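Local coordinates for protein alginate lyase (PDB 6KCW) that cleaves alginate as a bacterial lyase of polysaccharide lyase family 36, with a lysine serving as both catalytic base and catalytic acid, at residues Y13-Y18 with S38-D42; L45-K51 with V226-Y232; G111-L116 with W197-D201; I169-T173 with Q203-K207. All coordinates share one frame; numbering follows the deposited sequence.

Contact 1 of 4, residues Y13-Y18 with S38-D42; sequences YATGAY and SYISD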
# COMPACT_ATOMS: atom_id res chain seq x y z
N TYR A 13 -5.42 -2.14 22.22
CA TYR A 13 -6.66 -2.76 21.78
C TYR A 13 -6.77 -4.17 22.31
O TYR A 13 -5.77 -4.89 22.45
CB TYR A 13 -6.78 -2.79 20.26
CG TYR A 13 -7.30 -1.50 19.73
CD1 TYR A 13 -8.67 -1.22 19.75
CD2 TYR A 13 -6.43 -0.53 19.25
CE1 TYR A 13 -9.15 -0.01 19.29
CE2 TYR A 13 -6.89 0.68 18.80
CZ TYR A 13 -8.26 0.93 18.81
OH TYR A 13 -8.71 2.14 18.36
N ALA A 14 -8.01 -4.55 22.62
CA ALA A 14 -8.38 -5.92 22.87
C ALA A 14 -8.31 -6.74 21.59
O ALA A 14 -8.62 -6.26 20.49
CB ALA A 14 -9.81 -5.98 23.40
N THR A 15 -7.92 -8.01 21.74
CA THR A 15 -8.25 -8.96 20.69
C THR A 15 -9.75 -8.91 20.42
O THR A 15 -10.56 -8.85 21.35
CB THR A 15 -7.79 -10.37 21.06
OG1 THR A 15 -6.38 -10.41 21.15
CG2 THR A 15 -8.24 -11.37 20.01
N GLY A 16 -10.13 -8.88 19.16
CA GLY A 16 -11.52 -8.72 18.80
C GLY A 16 -11.70 -7.69 17.71
O GLY A 16 -10.79 -6.94 17.36
N ALA A 17 -12.93 -7.65 17.19
CA ALA A 17 -13.24 -6.87 16.00
C ALA A 17 -12.82 -5.41 16.17
O ALA A 17 -12.90 -4.83 17.26
CB ALA A 17 -14.74 -6.95 15.69
N TYR A 18 -12.37 -4.84 15.06
CA TYR A 18 -11.93 -3.46 14.96
C TYR A 18 -12.95 -2.74 14.09
O TYR A 18 -13.13 -3.09 12.91
CB TYR A 18 -10.52 -3.42 14.36
CG TYR A 18 -9.80 -2.09 14.31
CD1 TYR A 18 -9.22 -1.55 15.45
CD2 TYR A 18 -9.64 -1.41 13.10
CE1 TYR A 18 -8.53 -0.34 15.39
CE2 TYR A 18 -8.96 -0.21 13.03
CZ TYR A 18 -8.40 0.32 14.18
OH TYR A 18 -7.72 1.52 14.11
N SER A 38 -11.66 -6.23 9.60
CA SER A 38 -10.63 -5.68 10.47
C SER A 38 -10.84 -6.20 11.88
O SER A 38 -11.93 -6.08 12.44
CB SER A 38 -10.63 -4.15 10.44
OG SER A 38 -11.94 -3.65 10.63
N TYR A 39 -9.77 -6.76 12.44
CA TYR A 39 -9.82 -7.52 13.68
C TYR A 39 -8.47 -7.37 14.35
O TYR A 39 -7.43 -7.57 13.69
CB TYR A 39 -10.15 -8.99 13.39
CG TYR A 39 -10.21 -9.90 14.59
CD1 TYR A 39 -9.07 -10.54 15.07
CD2 TYR A 39 -11.42 -10.14 15.25
CE1 TYR A 39 -9.13 -11.38 16.18
CE2 TYR A 39 -11.49 -10.98 16.35
CZ TYR A 39 -10.34 -11.59 16.82
OH TYR A 39 -10.39 -12.43 17.91
N ILE A 40 -8.46 -6.98 15.62
CA ILE A 40 -7.22 -6.96 16.39
C ILE A 40 -6.94 -8.37 16.87
O ILE A 40 -7.71 -8.95 17.64
CB ILE A 40 -7.30 -5.98 17.58
CG1 ILE A 40 -7.61 -4.57 17.10
CG2 ILE A 40 -5.95 -5.93 18.30
CD1 ILE A 40 -6.44 -3.93 16.33
N SER A 41 -5.83 -8.93 16.40
CA SER A 41 -5.39 -10.26 16.79
C SER A 41 -4.05 -10.10 17.52
O SER A 41 -3.01 -9.90 16.89
CB SER A 41 -5.27 -11.16 15.56
OG SER A 41 -4.69 -12.41 15.89
N ASP A 42 -4.09 -10.16 18.86
CA ASP A 42 -2.89 -10.14 19.70
C ASP A 42 -2.06 -8.87 19.46
O ASP A 42 -0.85 -8.92 19.22
CB ASP A 42 -2.03 -11.38 19.47
CG ASP A 42 -2.03 -12.32 20.66
OD1 ASP A 42 -2.92 -12.20 21.52
OD2 ASP A 42 -1.12 -13.18 20.73
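Ile40 fills the angle between Tyr13 and Tyr18, and this is the dense half of the contact. With CG1 anti to the carbonyl carbon (chi1 -58°), the longer branch reaches both tyrosines: Ile40 CG1 lies 3.7 Å from Tyr13 CB, and Ile40 CD1 lies 3.8 Å from Tyr18 CD1. The two rings also meet, Tyr18 CE1 standing 3.7 Å above the plane of the Tyr13 ring near its rim. Backbone bonds hold this wedge in place. Gly16 and Ile40 form an antiparallel hydrogen-bonded pair, Gly16 N to Ile40 O and Ile40 N to Gly16 O each measuring 2.9 Å. Gly16 is demanded by its own geometry, since at phi 134° and psi 170° a CB would jam against the carbonyl of Thr15. Tyr18 closes the pairing twice, giving its N-H to Ser38 O while its own O takes the hydroxyl of Ser38 OG at 2.6 Å.

The other side is looser and faces solvent. There the Tyr39 ring lies over the Gly16 backbone, whose N sits 3.6 Å above one face, and Thr15 CG2 approaches the phenol oxygen. Thr15 OG1 accepts the N-H of Asp42 at 3.2 Å, a side-chain-to-backbone bond that replaces strand pairing beyond Ile40.

In the fold, strand 16-17 is an edge partner of strand 38-41, which pairs in turn with strand 44-49. Helix 20-27 packs on the tyrosine side through Asn22, Ala23 and Phe27, and its Asp26 receives both the Tyr13 and Tyr18 hydroxyls.

Contact 2 of 4, residues L45-K51 with V226-Y232; sequences LRVTLLK and VDSYIYY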
# COMPACT_ATOMS: atom_id res chain seq x y z
N LEU A 45 -3.15 -5.67 13.74
CA LEU A 45 -4.34 -5.51 12.92
C LEU A 45 -4.38 -6.61 11.87
O LEU A 45 -3.53 -6.66 10.98
CB LEU A 45 -4.37 -4.13 12.27
CG LEU A 45 -5.44 -3.82 11.22
CD1 LEU A 45 -6.85 -4.25 11.66
CD2 LEU A 45 -5.39 -2.34 10.91
N ARG A 46 -5.37 -7.49 11.97
CA ARG A 46 -5.60 -8.53 10.98
C ARG A 46 -6.67 -8.07 10.00
O ARG A 46 -7.78 -7.70 10.41
CB ARG A 46 -6.03 -9.84 11.63
CG ARG A 46 -6.13 -10.99 10.66
CD ARG A 46 -6.81 -12.17 11.34
NE ARG A 46 -8.22 -11.90 11.57
CZ ARG A 46 -8.99 -12.60 12.41
NH1 ARG A 46 -8.48 -13.61 13.12
NH2 ARG A 46 -10.27 -12.28 12.55
N VAL A 47 -6.33 -8.10 8.72
CA VAL A 47 -7.27 -7.84 7.64
C VAL A 47 -7.62 -9.16 6.97
O VAL A 47 -6.74 -10.01 6.74
CB VAL A 47 -6.70 -6.82 6.63
CG1 VAL A 47 -7.63 -6.67 5.43
CG2 VAL A 47 -6.49 -5.47 7.31
N THR A 48 -8.90 -9.35 6.65
CA THR A 48 -9.37 -10.57 6.00
C THR A 48 -9.53 -10.36 4.50
O THR A 48 -10.14 -9.38 4.07
CB THR A 48 -10.71 -11.03 6.58
OG1 THR A 48 -10.57 -11.29 7.98
CG2 THR A 48 -11.16 -12.31 5.90
N LEU A 49 -8.99 -11.29 3.71
CA LEU A 49 -9.32 -11.40 2.30
C LEU A 49 -10.24 -12.61 2.14
O LEU A 49 -9.82 -13.75 2.37
CB LEU A 49 -8.08 -11.56 1.43
CG LEU A 49 -6.98 -10.49 1.53
CD1 LEU A 49 -5.77 -10.90 0.72
CD2 LEU A 49 -7.51 -9.13 1.10
N LEU A 50 -11.49 -12.36 1.74
CA LEU A 50 -12.47 -13.43 1.63
C LEU A 50 -12.29 -14.24 0.36
O LEU A 50 -11.92 -13.72 -0.70
CB LEU A 50 -13.90 -12.90 1.69
CG LEU A 50 -14.33 -11.91 2.77
CD1 LEU A 50 -15.68 -11.33 2.43
CD2 LEU A 50 -14.38 -12.60 4.11
N LYS A 51 -12.59 -15.53 0.47
CA LYS A 51 -12.55 -16.43 -0.67
C LYS A 51 -13.52 -15.98 -1.76
O LYS A 51 -14.56 -15.36 -1.49
CB LYS A 51 -12.88 -17.85 -0.20
CG LYS A 51 -14.27 -17.97 0.40
CD LYS A 51 -14.62 -19.38 0.82
CE LYS A 51 -15.91 -19.34 1.58
NZ LYS A 51 -15.96 -18.07 2.36
N VAL A 226 -10.04 -19.88 -0.39
CA VAL A 226 -10.15 -19.87 1.06
C VAL A 226 -10.02 -18.44 1.59
O VAL A 226 -9.45 -17.56 0.95
CB VAL A 226 -9.09 -20.77 1.75
CG1 VAL A 226 -9.32 -22.23 1.41
CG2 VAL A 226 -7.68 -20.33 1.35
N ASP A 227 -10.56 -18.24 2.79
CA ASP A 227 -10.29 -17.01 3.52
C ASP A 227 -8.82 -17.01 3.93
O ASP A 227 -8.28 -18.03 4.34
CB ASP A 227 -11.19 -16.89 4.76
CG ASP A 227 -12.68 -16.75 4.42
OD1 ASP A 227 -13.01 -16.34 3.29
OD2 ASP A 227 -13.53 -17.03 5.29
N SER A 228 -8.17 -15.85 3.79
CA SER A 228 -6.77 -15.70 4.17
C SER A 228 -6.59 -14.39 4.93
O SER A 228 -7.42 -13.48 4.85
CB SER A 228 -5.85 -15.73 2.95
OG SER A 228 -5.52 -17.07 2.60
N TYR A 229 -5.49 -14.30 5.68
CA TYR A 229 -5.31 -13.23 6.64
C TYR A 229 -3.93 -12.59 6.48
O TYR A 229 -2.95 -13.25 6.12
CB TYR A 229 -5.51 -13.76 8.07
CG TYR A 229 -6.86 -14.45 8.26
CD1 TYR A 229 -7.99 -13.73 8.63
CD2 TYR A 229 -6.99 -15.82 8.04
CE1 TYR A 229 -9.22 -14.36 8.80
CE2 TYR A 229 -8.22 -16.46 8.19
CZ TYR A 229 -9.33 -15.73 8.57
OH TYR A 229 -10.54 -16.37 8.72
N ILE A 230 -3.88 -11.28 6.72
CA ILE A 230 -2.64 -10.50 6.73
C ILE A 230 -2.64 -9.65 8.00
O ILE A 230 -3.68 -9.11 8.39
CB ILE A 230 -2.51 -9.62 5.46
CG1 ILE A 230 -2.47 -10.49 4.20
CG2 ILE A 230 -1.29 -8.71 5.54
CD1 ILE A 230 -2.81 -9.75 2.94
N TYR A 231 -1.49 -9.55 8.65
CA TYR A 231 -1.38 -8.83 9.91
C TYR A 231 -0.42 -7.66 9.76
O TYR A 231 0.71 -7.83 9.32
CB TYR A 231 -0.91 -9.76 11.02
CG TYR A 231 -1.73 -11.02 11.20
CD1 TYR A 231 -1.50 -12.14 10.42
CD2 TYR A 231 -2.71 -11.10 12.18
CE1 TYR A 231 -2.23 -13.30 10.61
CE2 TYR A 231 -3.44 -12.25 12.37
CZ TYR A 231 -3.19 -13.35 11.58
OH TYR A 231 -3.92 -14.49 11.77
N TYR A 232 -0.88 -6.47 10.16
CA TYR A 232 -0.06 -5.27 10.20
C TYR A 232 0.17 -4.83 11.64
O TYR A 232 -0.61 -5.13 12.55
CB TYR A 232 -0.73 -4.13 9.40
CG TYR A 232 -1.11 -4.52 7.99
CD1 TYR A 232 -0.16 -4.57 6.97
CD2 TYR A 232 -2.43 -4.83 7.65
CE1 TYR A 232 -0.50 -4.91 5.68
CE2 TYR A 232 -2.77 -5.19 6.37
CZ TYR A 232 -1.80 -5.22 5.38
OH TYR A 232 -2.13 -5.58 4.10
O HOH W 1 -8.67 -15.09 0.43
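Asp227 OD1 is gripped twice by Lys51: the backbone N-H meets it at 3.0 Å and 166°, and NZ forms a longer salt bridge at 3.5 Å. The pair ends an antiparallel strand pairing in one sheet of what is probably a concanavalin-type beta sandwich, the axes of 45-49 and 228-232 running 152° apart. Six backbone bonds join Leu45 to Tyr232, Val47 to Ile230 and Leu49 to Ser228.

The side chains separate by face. Toward strand 206-215 and its sheet, Val47 CG2 lies 3.8 Å from Tyr232 CE2, at the ring edge, and Leu49 touches Ile230. On the opposite face Arg46 runs alongside two tyrosines. The Arg46 chain is extended as far as CD, which comes 3.3 Å from Tyr229 CD1; the bend at chi3 (70°) then lays one guanidinium face near Tyr229 CE1. Arg46 CG meets Tyr231 CE2 at 3.4 Å, while Arg79 makes a cation-pi contact with Tyr231. An alanine in place of Arg46 would probably open a gap between the two tyrosines and let their rings turn more easily. Near the strand end, one water donates to both Leu49 O and Val226 O, at 2.6 Å each.

Contact 3 of 4, residues G111-L116 with W197-D201; sequences GNGGTL and WTTND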
# COMPACT_ATOMS: atom_id res chain seq x y z
N GLY A 111 -0.61 12.89 -16.56
CA GLY A 111 0.16 13.85 -15.79
C GLY A 111 -0.54 14.42 -14.58
O GLY A 111 -0.07 15.42 -14.02
N ASN A 112 -1.62 13.78 -14.12
CA ASN A 112 -2.49 14.30 -13.07
C ASN A 112 -2.45 13.48 -11.78
O ASN A 112 -3.19 13.80 -10.85
CB ASN A 112 -3.95 14.37 -13.56
CG ASN A 112 -4.15 15.34 -14.72
OD1 ASN A 112 -3.44 16.33 -14.85
ND2 ASN A 112 -5.14 15.06 -15.56
N GLY A 113 -1.65 12.42 -11.71
CA GLY A 113 -1.54 11.70 -10.45
C GLY A 113 -0.90 10.35 -10.61
O GLY A 113 -0.64 9.87 -11.72
N GLY A 114 -0.64 9.72 -9.46
CA GLY A 114 -0.13 8.36 -9.41
C GLY A 114 -0.26 7.83 -8.00
O GLY A 114 -0.81 8.50 -7.12
N THR A 115 0.25 6.62 -7.79
CA THR A 115 0.33 6.02 -6.46
C THR A 115 1.64 5.27 -6.27
O THR A 115 2.22 4.75 -7.23
CB THR A 115 -0.80 5.03 -6.15
OG1 THR A 115 -0.92 4.09 -7.22
CG2 THR A 115 -2.11 5.76 -5.90
N LEU A 116 2.07 5.19 -5.01
CA LEU A 116 3.16 4.33 -4.58
C LEU A 116 2.50 3.31 -3.65
O LEU A 116 2.17 3.63 -2.50
CB LEU A 116 4.25 5.14 -3.88
CG LEU A 116 5.71 4.68 -3.76
CD1 LEU A 116 6.54 5.70 -2.98
CD2 LEU A 116 5.82 3.30 -3.11
N TRP A 197 6.16 12.09 -11.08
CA TRP A 197 4.81 11.71 -10.70
C TRP A 197 3.76 12.39 -11.56
O TRP A 197 2.80 11.76 -12.00
CB TRP A 197 4.51 12.06 -9.24
CG TRP A 197 5.35 11.33 -8.26
CD1 TRP A 197 6.39 11.84 -7.57
CD2 TRP A 197 5.21 9.96 -7.86
NE1 TRP A 197 6.92 10.87 -6.76
CE2 TRP A 197 6.22 9.71 -6.91
CE3 TRP A 197 4.33 8.93 -8.21
CZ2 TRP A 197 6.38 8.46 -6.30
CZ3 TRP A 197 4.50 7.70 -7.61
CH2 TRP A 197 5.52 7.47 -6.67
N THR A 198 3.94 13.69 -11.80
CA THR A 198 2.93 14.53 -12.42
C THR A 198 3.60 15.49 -13.38
O THR A 198 4.79 15.82 -13.24
CB THR A 198 2.15 15.32 -11.35
OG1 THR A 198 3.07 16.12 -10.60
CG2 THR A 198 1.45 14.39 -10.37
N THR A 199 2.84 15.95 -14.38
CA THR A 199 3.22 17.14 -15.13
C THR A 199 2.31 18.33 -14.85
O THR A 199 2.65 19.45 -15.26
CB THR A 199 3.28 16.86 -16.64
OG1 THR A 199 2.15 16.08 -17.04
CG2 THR A 199 4.57 16.10 -16.98
N ASN A 200 1.21 18.12 -14.15
CA ASN A 200 0.31 19.19 -13.70
C ASN A 200 0.65 19.53 -12.25
O ASN A 200 0.41 18.71 -11.35
CB ASN A 200 -1.14 18.74 -13.82
CG ASN A 200 -2.11 19.72 -13.19
OD1 ASN A 200 -1.85 20.92 -13.11
ND2 ASN A 200 -3.25 19.21 -12.73
N ASP A 201 1.18 20.74 -12.02
CA ASP A 201 1.59 21.18 -10.68
C ASP A 201 0.42 21.29 -9.71
O ASP A 201 0.64 21.25 -8.50
CB ASP A 201 2.30 22.53 -10.73
CG ASP A 201 3.73 22.43 -11.22
OD1 ASP A 201 4.34 21.35 -11.10
OD2 ASP A 201 4.25 23.46 -11.73
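Gly111 O accepts two consecutive backbone N-H groups, those of Thr199 and Asn200, each at 3.0 Å. Two successive N-H groups converging on one oxygen make this a clasp by the loop, not strand pairing. The Asn200 bond is the straighter, 157° at the hydrogen against 139° for Thr199. The clasp depends on the absence of a side chain: Thr199 OG1 comes within 3.2 Å of Gly111 CA, and a CB there would clash with that hydroxyl oxygen. Nearby, Asn112 OD1 rests against Asn200 CB at 3.5 Å, with the two amide planes nearly perpendicular.

At the other end of the contact Trp197 swings its six-membered ring against strand 113-122. CG stands anti to the carbonyl carbon (chi1 -63°), which carries the indole forward along the strand toward Leu116. The CZ3 edge of Trp197 then meets Thr115 O near the ring plane at 3.7 Å, and CH2 packs on Leu116 CB at 3.9 Å. Gly114 belongs to this fit, because a CB on it would crowd Trp197 CE3.

Further out, Ile98 and Ile134 of one sheet and Ile169 of the other touch the same indole. Asn172 OD1 takes the N-H of Thr198, and NE1 of Trp197 makes weak bonds to Lys170 O and Arg180 O. A serine replacing Trp197 would probably open a gap between the sheets and leave Leu116 without its aromatic partner.

The chemistry thus divides: backbone polarity anchors the loop at Gly111, while a largely apolar indole plugs the space between the sheets.

Contact 4 of 4, residues I169-T173 with Q203-K207; sequences IKSNT and QRLIK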
# COMPACT_ATOMS: atom_id res chain seq x y z
N ILE A 169 8.39 8.93 -0.28
CA ILE A 169 7.87 9.49 -1.52
C ILE A 169 8.14 10.99 -1.52
O ILE A 169 8.07 11.66 -0.49
CB ILE A 169 6.36 9.19 -1.68
CG1 ILE A 169 5.87 9.62 -3.06
CG2 ILE A 169 5.55 9.90 -0.62
CD1 ILE A 169 4.46 9.32 -3.27
N LYS A 170 8.48 11.51 -2.70
CA LYS A 170 8.74 12.93 -2.88
C LYS A 170 8.10 13.38 -4.18
O LYS A 170 8.31 12.75 -5.22
CB LYS A 170 10.25 13.21 -2.89
CG LYS A 170 10.66 14.65 -3.10
CD LYS A 170 12.13 14.66 -3.49
CE LYS A 170 12.87 15.86 -2.94
NZ LYS A 170 12.88 17.00 -3.89
N SER A 171 7.30 14.44 -4.11
CA SER A 171 6.72 15.03 -5.31
C SER A 171 7.81 15.48 -6.29
O SER A 171 8.91 15.87 -5.90
CB SER A 171 5.86 16.24 -4.95
OG SER A 171 4.99 15.90 -3.90
N ASN A 172 7.47 15.44 -7.58
CA ASN A 172 8.29 16.09 -8.59
C ASN A 172 7.75 17.51 -8.77
O ASN A 172 6.78 17.91 -8.13
CB ASN A 172 8.31 15.28 -9.88
CG ASN A 172 7.03 15.41 -10.71
OD1 ASN A 172 6.01 14.75 -10.44
ND2 ASN A 172 7.08 16.25 -11.75
N THR A 173 8.43 18.29 -9.61
CA THR A 173 7.97 19.63 -9.97
C THR A 173 7.85 19.73 -11.48
O THR A 173 8.71 19.22 -12.21
CB THR A 173 8.94 20.72 -9.50
OG1 THR A 173 10.16 20.60 -10.24
CG2 THR A 173 9.26 20.57 -8.04
N GLN A 203 -1.63 19.07 -9.18
CA GLN A 203 -1.85 17.71 -8.71
C GLN A 203 -0.57 17.06 -8.18
O GLN A 203 -0.52 15.84 -8.05
CB GLN A 203 -2.44 16.85 -9.83
CG GLN A 203 -3.86 17.23 -10.28
CD GLN A 203 -4.90 17.04 -9.18
OE1 GLN A 203 -4.63 16.41 -8.15
NE2 GLN A 203 -6.08 17.60 -9.38
N ARG A 204 0.48 17.84 -7.89
CA ARG A 204 1.79 17.27 -7.56
C ARG A 204 1.91 16.80 -6.12
O ARG A 204 2.86 16.07 -5.82
CB ARG A 204 2.89 18.29 -7.83
CG ARG A 204 2.68 19.60 -7.09
CD ARG A 204 3.73 20.60 -7.52
NE ARG A 204 5.03 20.15 -7.05
CZ ARG A 204 5.62 20.59 -5.95
NH1 ARG A 204 5.03 21.51 -5.20
NH2 ARG A 204 6.79 20.09 -5.59
N LEU A 205 0.98 17.16 -5.25
CA LEU A 205 1.13 16.92 -3.82
C LEU A 205 0.73 15.51 -3.42
O LEU A 205 -0.19 14.91 -3.97
CB LEU A 205 0.28 17.92 -3.03
CG LEU A 205 0.70 19.36 -3.30
CD1 LEU A 205 -0.03 20.35 -2.41
CD2 LEU A 205 2.18 19.48 -3.11
N ILE A 206 1.46 14.96 -2.45
CA ILE A 206 0.98 13.78 -1.75
C ILE A 206 -0.27 14.17 -0.99
O ILE A 206 -0.26 15.09 -0.16
CB ILE A 206 2.05 13.22 -0.80
CG1 ILE A 206 3.29 12.80 -1.58
CG2 ILE A 206 1.50 12.05 -0.04
CD1 ILE A 206 4.52 13.42 -1.05
N LYS A 207 -1.37 13.48 -1.27
CA LYS A 207 -2.67 13.87 -0.75
C LYS A 207 -3.24 12.89 0.26
O LYS A 207 -3.91 13.31 1.20
CB LYS A 207 -3.67 14.05 -1.89
CG LYS A 207 -3.52 15.39 -2.60
CD LYS A 207 -4.51 15.52 -3.73
CE LYS A 207 -4.79 16.99 -4.02
NZ LYS A 207 -3.53 17.79 -4.26
O HOH W 2 4.33 15.01 -7.46
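Arg204, Ile206 and Ser171 account for most of the buried surface, and each plays a different role. Arg204 hooks the opposing chain by a backbone oxygen: NE gives its N-H to Asn172 O at 3.0 Å and 161°, the oxygen lying in the guanidinium plane, while NH2 adds a weak bond to the same atom at 3.3 Å. A bend at chi3 (-67°) turns the guanidinium so that its NE edge faces that carbonyl. Thr173 CG2 lies alongside, 3.5 Å from Arg204 NH2, and NH1 is taken up by Glu243 O near the chain's end.

Ser171 returns the grip. Its OG donates to Arg204 O at 2.9 Å, tilted 30° from the carbonyl plane; Thr70 O is a weak second candidate acceptor for the same hydroxyl.

Ile206 supplies the apolar part, its CD1 meeting Ile169 CG2 at 3.7 Å as the two side chains run antiparallel past one another. Phe96, Ile98 and Tyr72 touch both isoleucines.

Because strand 162-170 belongs to the nine-stranded sheet and strand 206-215 to the six-stranded one, the isoleucines meet within the core of a two-sheet beta sandwich, and the polar clasps tie the end of strand 162-170 to the loop leading into strand 206-215 at its margin.

The four contacts form two close pairs on opposite sides of the chain's centre. Contacts 1 and 2 have centres 13 Å apart and share one sheet, strand 38-41 lying between strands 16-17 and 44-49. Contacts 3 and 4 have centres 7 Å apart and alternate along the chain, touching each other directly through their loops. Between the two pairs the centres are 31 to 36 Å apart. Along the chain contact 1 closes first, and contact 2 then spans the segments of 3 and 4. The first pair lies on the calcium side, the ion being held by Asn9, Asn11, Gly43 and Asp233, while contacts 3 and 4 join the two sheets at the far end.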